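PDB 4PE6: putative ABC transporter, which probably serves as the solute-binding component of an ABC transporter, perhaps for carbohydrate-like ligands, and can hold a trihydroxybutanoic acid. Local coordinates for residues A[73-78]-A[99-104]; A[132-137]-A[286-291]; A[195-200]-A[217-222]. One frame throughout, in Å; residues are numbered along the deposited sequence.

Interaction 1: residues A[73-78]-A[99-104]; sequences QIKSLL and IQQACD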
loop_
_atom_site.group_PDB
_atom_site.type_symbol
_atom_site.label_atom_id
_atom_site.label_comp_id
_atom_site.label_asym_id
_atom_site.label_seq_id
_atom_site.Cartn_x
_atom_site.Cartn_y
_atom_site.Cartn_z
ATOM N N GLN A 73 -5.306 1.364 -21.097
ATOM C CA GLN A 73 -6.329 0.530 -20.480
ATOM C C GLN A 73 -7.536 1.334 -19.983
ATOM O O GLN A 73 -8.679 0.885 -20.093
ATOM C CB GLN A 73 -5.725 -0.287 -19.353
ATOM C CG GLN A 73 -4.791 -1.379 -19.831
ATOM C CD GLN A 73 -4.081 -2.070 -18.677
ATOM O OE1 GLN A 73 -3.865 -1.479 -17.608
ATOM N NE2 GLN A 73 -3.721 -3.331 -18.883
ATOM N N ILE A 74 -7.286 2.509 -19.428
ATOM C CA ILE A 74 -8.381 3.335 -18.963
ATOM C C ILE A 74 -9.273 3.766 -20.142
ATOM O O ILE A 74 -10.492 3.706 -20.044
ATOM C CB ILE A 74 -7.862 4.522 -18.126
ATOM C CG1 ILE A 74 -7.254 3.989 -16.822
ATOM C CG2 ILE A 74 -8.977 5.526 -17.868
ATOM C CD1 ILE A 74 -6.625 5.036 -15.917
ATOM N N LYS A 75 -8.675 4.127 -21.276
ATOM C CA LYS A 75 -9.470 4.447 -22.457
ATOM C C LYS A 75 -10.323 3.257 -22.911
ATOM O O LYS A 75 -11.483 3.438 -23.268
ATOM C CB LYS A 75 -8.589 4.965 -23.584
ATOM C CG LYS A 75 -7.896 6.262 -23.216
ATOM C CD LYS A 75 -6.795 6.615 -24.190
ATOM C CE LYS A 75 -6.182 7.962 -23.825
ATOM N NZ LYS A 75 -5.045 8.260 -24.712
ATOM N N SER A 76 -9.786 2.038 -22.871
ATOM C CA SER A 76 -10.604 0.862 -23.216
ATOM C C SER A 76 -11.742 0.663 -22.201
ATOM O O SER A 76 -12.860 0.263 -22.572
ATOM C CB SER A 76 -9.755 -0.408 -23.372
ATOM O OG SER A 76 -8.997 -0.353 -24.578
ATOM N N LEU A 77 -11.476 0.963 -20.936
ATOM C CA LEU A 77 -12.526 0.907 -19.910
ATOM C C LEU A 77 -13.613 1.945 -20.176
ATOM O O LEU A 77 -14.805 1.655 -20.026
ATOM C CB LEU A 77 -11.958 1.103 -18.495
ATOM C CG LEU A 77 -11.342 -0.156 -17.860
ATOM C CD1 LEU A 77 -10.535 0.212 -16.631
ATOM C CD2 LEU A 77 -12.423 -1.161 -17.521
ATOM N N LEU A 78 -13.225 3.154 -20.571
ATOM C CA LEU A 78 -14.228 4.200 -20.791
ATOM C C LEU A 78 -15.215 3.840 -21.902
ATOM O O LEU A 78 -16.387 4.198 -21.825
ATOM C CB LEU A 78 -13.575 5.548 -21.077
ATOM C CG LEU A 78 -12.857 6.156 -19.876
ATOM C CD1 LEU A 78 -12.272 7.490 -20.299
ATOM C CD2 LEU A 78 -13.785 6.315 -18.674
ATOM N N ILE A 99 -7.853 11.080 -16.860
ATOM C CA ILE A 99 -8.739 11.283 -15.711
ATOM C C ILE A 99 -9.723 12.382 -16.062
ATOM O O ILE A 99 -10.921 12.244 -15.835
ATOM C CB ILE A 99 -7.957 11.544 -14.403
ATOM C CG1 ILE A 99 -7.322 10.229 -13.913
ATOM C CG2 ILE A 99 -8.855 12.130 -13.328
ATOM C CD1 ILE A 99 -6.341 10.400 -12.762
ATOM N N GLN A 100 -9.231 13.464 -16.653
ATOM C CA GLN A 100 -10.123 14.541 -17.058
ATOM C C GLN A 100 -11.083 14.084 -18.158
ATOM O O GLN A 100 -12.228 14.515 -18.197
ATOM C CB GLN A 100 -9.328 15.763 -17.491
ATOM C CG GLN A 100 -10.189 16.993 -17.770
ATOM C CD GLN A 100 -10.878 17.500 -16.530
ATOM O OE1 GLN A 100 -10.223 17.875 -15.567
ATOM N NE2 GLN A 100 -12.205 17.505 -16.539
ATOM N N GLN A 101 -10.624 13.193 -19.039
ATOM C CA GLN A 101 -11.470 12.639 -20.087
ATOM C C GLN A 101 -12.621 11.837 -19.471
ATOM O O GLN A 101 -13.784 11.944 -19.903
ATOM C CB GLN A 101 -10.631 11.761 -21.040
ATOM C CG GLN A 101 -11.426 11.101 -22.162
ATOM C CD GLN A 101 -10.612 10.124 -22.982
ATOM O OE1 GLN A 101 -9.398 10.269 -23.122
ATOM N NE2 GLN A 101 -11.287 9.117 -23.539
ATOM N N ALA A 102 -12.298 11.026 -18.467
ATOM C CA ALA A 102 -13.303 10.274 -17.742
ATOM C C ALA A 102 -14.339 11.206 -17.105
ATOM O O ALA A 102 -15.530 10.990 -17.251
ATOM C CB ALA A 102 -12.657 9.388 -16.684
ATOM N N CYS A 103 -13.882 12.256 -16.425
ATOM C CA CYS A 103 -14.803 13.179 -15.765
ATOM C C CYS A 103 -15.699 13.895 -16.783
ATOM O O CYS A 103 -16.901 14.085 -16.552
ATOM C CB CYS A 103 -14.029 14.204 -14.932
ATOM S SG CYS A 103 -13.221 13.476 -13.470
ATOM N N ASP A 104 -15.106 14.294 -17.908
ATOM C CA ASP A 104 -15.862 14.984 -18.964
ATOM C C ASP A 104 -16.941 14.087 -19.562
ATOM O O ASP A 104 -17.941 14.582 -20.086
ATOM C CB ASP A 104 -14.931 15.424 -20.081
ATOM C CG ASP A 104 -14.017 16.555 -19.678
ATOM O OD1 ASP A 104 -14.198 17.149 -18.594
ATOM O OD2 ASP A 104 -13.107 16.853 -20.475
#
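Leu78 meets the adjacent helix with both methyls: CD2 packs 3.8 Å from Ala102 CB, while CD1 lies 3.9 Å from Ala102 CA and 3.8 Å from Gln101 NE2. Its CG stands anti to the carbonyl carbon (chi1 -69°), which spreads the isobutyl fork over the small alanine. Gln101, extended from a CG anti to the backbone N (chi1 179°), reaches across the interhelical groove, so that its amide passes beside Leu78 and ends near Lys75. There the aliphatic CE of Lys75 stops 4.0 Å from Gln101 OE1, a loose contact on the solvent-facing side. Replacing Leu78 with alanine would probably open a gap above Ala102 and leave the Gln101 amide without the methyl it lies against. The helix axes run almost parallel, 9° apart, at 10.6 Å, far enough that side chains must bridge the space. Beneath, Ile74 and Ile99 both touch Ile87 of strand 84-88, and Ala102 touches Val109 of strand 108-112; the disulfide Cys103-Cys120 ties the second helix to a loop. Two parallel helices side by side over a parallel sheet, in successive beta-alpha-beta crossovers, are characteristic of the Rossmann-like lobes of periplasmic binding proteins.

Interaction 2: residues A[132-137]-A[286-291]; sequences ATYAAK and FPIVLI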
loop_
_atom_site.group_PDB
_atom_site.type_symbol
_atom_site.label_atom_id
_atom_site.label_comp_id
_atom_site.label_asym_id
_atom_site.label_seq_id
_atom_site.Cartn_x
_atom_site.Cartn_y
_atom_site.Cartn_z
ATOM N N ALA A 132 6.289 5.562 6.281
ATOM C CA ALA A 132 7.747 5.671 6.166
ATOM C C ALA A 132 8.430 5.975 7.491
ATOM O O ALA A 132 9.533 5.500 7.734
ATOM C CB ALA A 132 8.138 6.701 5.101
ATOM N N THR A 133 7.779 6.771 8.359
ATOM C CA THR A 133 8.364 7.123 9.634
ATOM C C THR A 133 8.343 5.910 10.570
ATOM O O THR A 133 9.338 5.612 11.222
ATOM C CB THR A 133 7.632 8.346 10.260
ATOM O OG1 THR A 133 7.695 9.449 9.348
ATOM C CG2 THR A 133 8.275 8.778 11.602
ATOM N N TYR A 134 7.219 5.203 10.620
ATOM C CA TYR A 134 7.118 3.985 11.430
ATOM C C TYR A 134 8.059 2.872 10.954
ATOM O O TYR A 134 8.427 1.994 11.732
ATOM C CB TYR A 134 5.683 3.449 11.446
ATOM C CG TYR A 134 4.724 4.223 12.324
ATOM C CD1 TYR A 134 5.039 4.528 13.647
ATOM C CD2 TYR A 134 3.474 4.623 11.837
ATOM C CE1 TYR A 134 4.147 5.223 14.455
ATOM C CE2 TYR A 134 2.584 5.319 12.627
ATOM C CZ TYR A 134 2.923 5.616 13.932
ATOM O OH TYR A 134 2.040 6.304 14.709
ATOM N N ALA A 135 8.457 2.914 9.687
ATOM C CA ALA A 135 9.340 1.877 9.129
ATOM C C ALA A 135 10.794 2.216 9.399
ATOM O O ALA A 135 11.615 1.315 9.562
ATOM C CB ALA A 135 9.121 1.743 7.643
ATOM N N ALA A 136 11.124 3.508 9.440
ATOM C CA ALA A 136 12.507 3.907 9.527
ATOM C C ALA A 136 12.914 4.251 10.956
ATOM O O ALA A 136 13.911 3.730 11.455
ATOM C CB ALA A 136 12.784 5.073 8.600
ATOM N N LYS A 137 12.153 5.117 11.627
ATOM C CA LYS A 137 12.626 5.643 12.904
ATOM C C LYS A 137 12.837 4.578 13.998
ATOM O O LYS A 137 13.905 4.534 14.613
ATOM C CB LYS A 137 11.743 6.795 13.411
ATOM C CG LYS A 137 12.341 7.524 14.604
ATOM C CD LYS A 137 11.673 8.879 14.825
ATOM C CE LYS A 137 12.181 9.608 16.068
ATOM N NZ LYS A 137 13.654 9.470 16.255
ATOM N N PHE A 286 -7.292 7.959 5.011
ATOM C CA PHE A 286 -7.691 6.786 5.761
ATOM C C PHE A 286 -6.450 6.172 6.460
ATOM O O PHE A 286 -5.308 6.544 6.145
ATOM C CB PHE A 286 -8.361 5.765 4.818
ATOM C CG PHE A 286 -9.842 5.982 4.637
ATOM C CD1 PHE A 286 -10.333 7.181 4.162
ATOM C CD2 PHE A 286 -10.744 4.970 4.942
ATOM C CE1 PHE A 286 -11.696 7.392 4.001
ATOM C CE2 PHE A 286 -12.110 5.168 4.781
ATOM C CZ PHE A 286 -12.594 6.385 4.323
ATOM N N PRO A 287 -6.664 5.245 7.405
ATOM C CA PRO A 287 -5.577 4.763 8.248
ATOM C C PRO A 287 -4.742 3.644 7.659
ATOM O O PRO A 287 -5.269 2.707 7.048
ATOM C CB PRO A 287 -6.301 4.241 9.500
ATOM C CG PRO A 287 -7.642 3.814 8.983
ATOM C CD PRO A 287 -7.982 4.844 7.942
ATOM N N ILE A 288 -3.441 3.723 7.923
ATOM C CA ILE A 288 -2.513 2.636 7.607
ATOM C C ILE A 288 -2.742 1.442 8.565
ATOM O O ILE A 288 -3.608 1.500 9.445
ATOM C CB ILE A 288 -1.054 3.114 7.722
ATOM C CG1 ILE A 288 -0.759 3.608 9.150
ATOM C CG2 ILE A 288 -0.740 4.195 6.682
ATOM C CD1 ILE A 288 0.717 3.854 9.418
ATOM N N VAL A 289 -1.964 0.371 8.370
ATOM C CA VAL A 289 -2.015 -0.838 9.203
ATOM C C VAL A 289 -0.661 -1.009 9.891
ATOM O O VAL A 289 0.298 -1.543 9.314
ATOM C CB VAL A 289 -2.346 -2.120 8.390
ATOM C CG1 VAL A 289 -2.532 -3.302 9.327
ATOM C CG2 VAL A 289 -3.596 -1.915 7.537
ATOM N N LEU A 290 -0.579 -0.517 11.121
ATOM C CA LEU A 290 0.613 -0.683 11.947
ATOM C C LEU A 290 0.392 -1.898 12.859
ATOM O O LEU A 290 -0.555 -1.920 13.628
ATOM C CB LEU A 290 0.846 0.587 12.766
ATOM C CG LEU A 290 1.915 0.557 13.863
ATOM C CD1 LEU A 290 3.309 0.478 13.265
ATOM C CD2 LEU A 290 1.753 1.783 14.771
ATOM N N ILE A 291 1.257 -2.895 12.754
ATOM C CA ILE A 291 1.165 -4.094 13.581
ATOM C C ILE A 291 2.275 -4.052 14.622
ATOM O O ILE A 291 3.389 -4.479 14.373
ATOM C CB ILE A 291 1.238 -5.375 12.733
ATOM C CG1 ILE A 291 0.124 -5.343 11.689
ATOM C CG2 ILE A 291 1.073 -6.613 13.609
ATOM C CD1 ILE A 291 0.173 -6.479 10.699
#
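The phenol ring of Tyr134 carries Leu290 on one face and Ile288 at an edge. Leu290 CD2 sits over the ring centre as a CH-pi contact, 4.1 Å from the Tyr134 centroid and only 10° off the ring normal; the sister methyl CD1 reaches the inner end of the ring, 4.1 Å from Tyr134 CG. Near the ring plane, Ile288 CD1 abuts the CD2-CE2 edge, 3.7 Å from Tyr134 CD2. Ile288 reaches that edge with CG1 held between its backbone N and carbonyl carbon (chi1 60°) and the chain extended to CD1. As i and i+2 residues of an extended backbone, Ile288 and Leu290 present their side chains to the same side, and the tyrosine ring fits against the corner they form. The contact is purely apolar and lies near the surface. The side chain of Ile288 is about 7 Å from the bound trihydroxybutanoic acid, whose pocket includes Met258. All three side chains also touch Val257 of strand 255-258, to which Val289 is joined by a backbone hydrogen bond with Met258. Helix 128-142 thus meets the broken strand 283-290 where that strand runs between strands 122-126 and 255-258, and helix 159-173 packs along Ala132 and Thr133.

Interaction 3: residues A[195-200]-A[217-222]; sequences KAVLGV and YGVAQA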
loop_
_atom_site.group_PDB
_atom_site.type_symbol
_atom_site.label_atom_id
_atom_site.label_comp_id
_atom_site.label_asym_id
_atom_site.label_seq_id
_atom_site.Cartn_x
_atom_site.Cartn_y
_atom_site.Cartn_z
ATOM N N LYS A 195 16.190 -10.676 -4.313
ATOM C CA LYS A 195 17.158 -10.729 -5.406
ATOM C C LYS A 195 18.090 -9.512 -5.390
ATOM O O LYS A 195 19.306 -9.661 -5.524
ATOM C CB LYS A 195 16.440 -10.806 -6.751
ATOM C CG LYS A 195 17.346 -11.198 -7.897
ATOM C CD LYS A 195 16.718 -10.874 -9.253
ATOM C CE LYS A 195 17.495 -11.553 -10.374
ATOM N NZ LYS A 195 16.917 -12.870 -10.764
ATOM N N ALA A 196 17.523 -8.315 -5.219
ATOM C CA ALA A 196 18.326 -7.093 -5.233
ATOM C C ALA A 196 19.290 -7.016 -4.037
ATOM O O ALA A 196 20.455 -6.647 -4.200
ATOM C CB ALA A 196 17.433 -5.863 -5.268
ATOM N N VAL A 197 18.814 -7.357 -2.844
ATOM C CA VAL A 197 19.685 -7.356 -1.665
ATOM C C VAL A 197 20.786 -8.417 -1.799
ATOM O O VAL A 197 21.942 -8.156 -1.497
ATOM C CB VAL A 197 18.882 -7.565 -0.356
ATOM C CG1 VAL A 197 19.790 -7.853 0.836
ATOM C CG2 VAL A 197 18.010 -6.343 -0.075
ATOM N N LEU A 198 20.409 -9.618 -2.229
ATOM C CA LEU A 198 21.376 -10.706 -2.410
ATOM C C LEU A 198 22.514 -10.243 -3.311
ATOM O O LEU A 198 23.688 -10.569 -3.077
ATOM C CB LEU A 198 20.700 -11.930 -3.041
ATOM C CG LEU A 198 21.604 -13.122 -3.328
ATOM C CD1 LEU A 198 22.137 -13.675 -2.017
ATOM C CD2 LEU A 198 20.865 -14.189 -4.141
ATOM N N GLY A 199 22.140 -9.481 -4.333
ATOM C CA GLY A 199 23.071 -8.910 -5.290
ATOM C C GLY A 199 24.160 -8.059 -4.673
ATOM O O GLY A 199 25.303 -8.119 -5.133
ATOM N N VAL A 200 23.842 -7.295 -3.629
ATOM C CA VAL A 200 24.830 -6.375 -3.047
ATOM C C VAL A 200 25.550 -6.870 -1.796
ATOM O O VAL A 200 26.578 -6.311 -1.427
ATOM C CB VAL A 200 24.225 -4.979 -2.740
ATOM C CG1 VAL A 200 23.615 -4.371 -3.991
ATOM C CG2 VAL A 200 23.202 -5.045 -1.602
ATOM N N TYR A 217 10.533 -10.239 4.711
ATOM C CA TYR A 217 10.646 -11.718 4.636
ATOM C C TYR A 217 11.626 -12.068 3.526
ATOM O O TYR A 217 12.479 -12.911 3.709
ATOM C CB TYR A 217 9.288 -12.391 4.391
ATOM C CG TYR A 217 9.343 -13.906 4.313
ATOM C CD1 TYR A 217 9.270 -14.688 5.456
ATOM C CD2 TYR A 217 9.486 -14.552 3.082
ATOM C CE1 TYR A 217 9.323 -16.082 5.375
ATOM C CE2 TYR A 217 9.554 -15.926 2.996
ATOM C CZ TYR A 217 9.466 -16.680 4.144
ATOM O OH TYR A 217 9.519 -18.039 4.040
ATOM N N GLY A 218 11.506 -11.397 2.387
ATOM C CA GLY A 218 12.424 -11.583 1.258
ATOM C C GLY A 218 13.835 -11.132 1.565
ATOM O O GLY A 218 14.808 -11.777 1.187
ATOM N N VAL A 219 13.952 -10.015 2.264
ATOM C CA VAL A 219 15.250 -9.536 2.706
ATOM C C VAL A 219 15.908 -10.596 3.623
ATOM O O VAL A 219 17.077 -10.999 3.439
ATOM C CB VAL A 219 15.079 -8.145 3.373
ATOM C CG1 VAL A 219 16.347 -7.701 4.093
ATOM C CG2 VAL A 219 14.674 -7.126 2.314
ATOM N N ALA A 220 15.128 -11.128 4.550
ATOM C CA ALA A 220 15.627 -12.158 5.448
ATOM C C ALA A 220 16.169 -13.385 4.673
ATOM O O ALA A 220 17.252 -13.863 4.973
ATOM C CB ALA A 220 14.540 -12.557 6.438
ATOM N N GLN A 221 15.443 -13.862 3.664
ATOM C CA GLN A 221 15.906 -14.962 2.831
ATOM C C GLN A 221 17.246 -14.646 2.173
ATOM O O GLN A 221 18.086 -15.523 2.076
ATOM C CB GLN A 221 14.906 -15.304 1.728
ATOM C CG GLN A 221 13.572 -15.901 2.151
ATOM C CD GLN A 221 12.573 -15.924 0.988
ATOM O OE1 GLN A 221 12.215 -14.873 0.422
ATOM N NE2 GLN A 221 12.120 -17.118 0.618
ATOM N N ALA A 222 17.463 -13.408 1.718
ATOM C CA ALA A 222 18.761 -13.079 1.127
ATOM C C ALA A 222 19.885 -13.293 2.146
ATOM O O ALA A 222 20.923 -13.892 1.824
ATOM C CB ALA A 222 18.784 -11.654 0.612
#
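Val197 and Ala222 join the two helices through apolar contacts of short side chains. Val197 CG1 packs 3.9 Å from Ala222 CB, and its other methyl, CG2, faces Val219 CG2 at 4.2 Å. Both valines have CG1 anti to the backbone N (chi1 168° in Val197 and 169° in Val219), which leaves each CG2 beside its own N, and the two side chains cross at about a right angle. Leu198 adds its root, with CB 4.1 Å from Ala222 CB, while its CD1 lies 4.0 Å from Ala222 O.

A second kind of contact sets side chain against backbone. Ala222 CB approaches the main chain of the first helix, 3.9 Å from Leu198 N, and the CA atoms of Leu198 and Ala222 come within 5.0 Å of each other. So close a backbone approach is consistent with the single methyl at Ala222, which sits beside Leu198 without forcing the helices apart. The axes come to 8.4 Å and cross at -32°.

Outside the pair, Val197 touches Val152 of strand 147-153 as well as Phe223 of the facing helix, and Ala196 touches Val184 of strand 178-185. Cys188 and Cys213, which have been seen as a disulfide in a structure of this protein, lie in the loops leading into the two helices, and Cys188 also belongs to the ligand pocket. On the far flank, Tyr217 makes an edge-to-face ring contact with Tyr244 of helix 239-247, and its backbone N is hydrogen-bonded to Glu236.

Helices 190-200 and 216-226 follow strands 178-185 and 209-211 in consecutive beta-alpha-beta units, and their snug, valine- and alanine-lined packing over the parallel strands is part of the Rossmann-like second lobe of a periplasmic binding protein.

From the N terminus, interaction 1 closes first, a short loop through strand 84-88 that pairs two helices within the first lobe. Interaction 2 opens later, at helix 128-142, and closes only at strand 283-290; this long loop takes in much of the second lobe. Interaction 3 lies wholly within it, closing its own short loop through strand 209-211, with no crossing of loops. Interactions 1 and 3, whose centres are 39 Å apart, are topologically alike, each joining helices of successive beta-alpha-beta units in its own lobe. Interaction 2 lies nearer the chain's centre and ties an early helix to the late strand near the ligand.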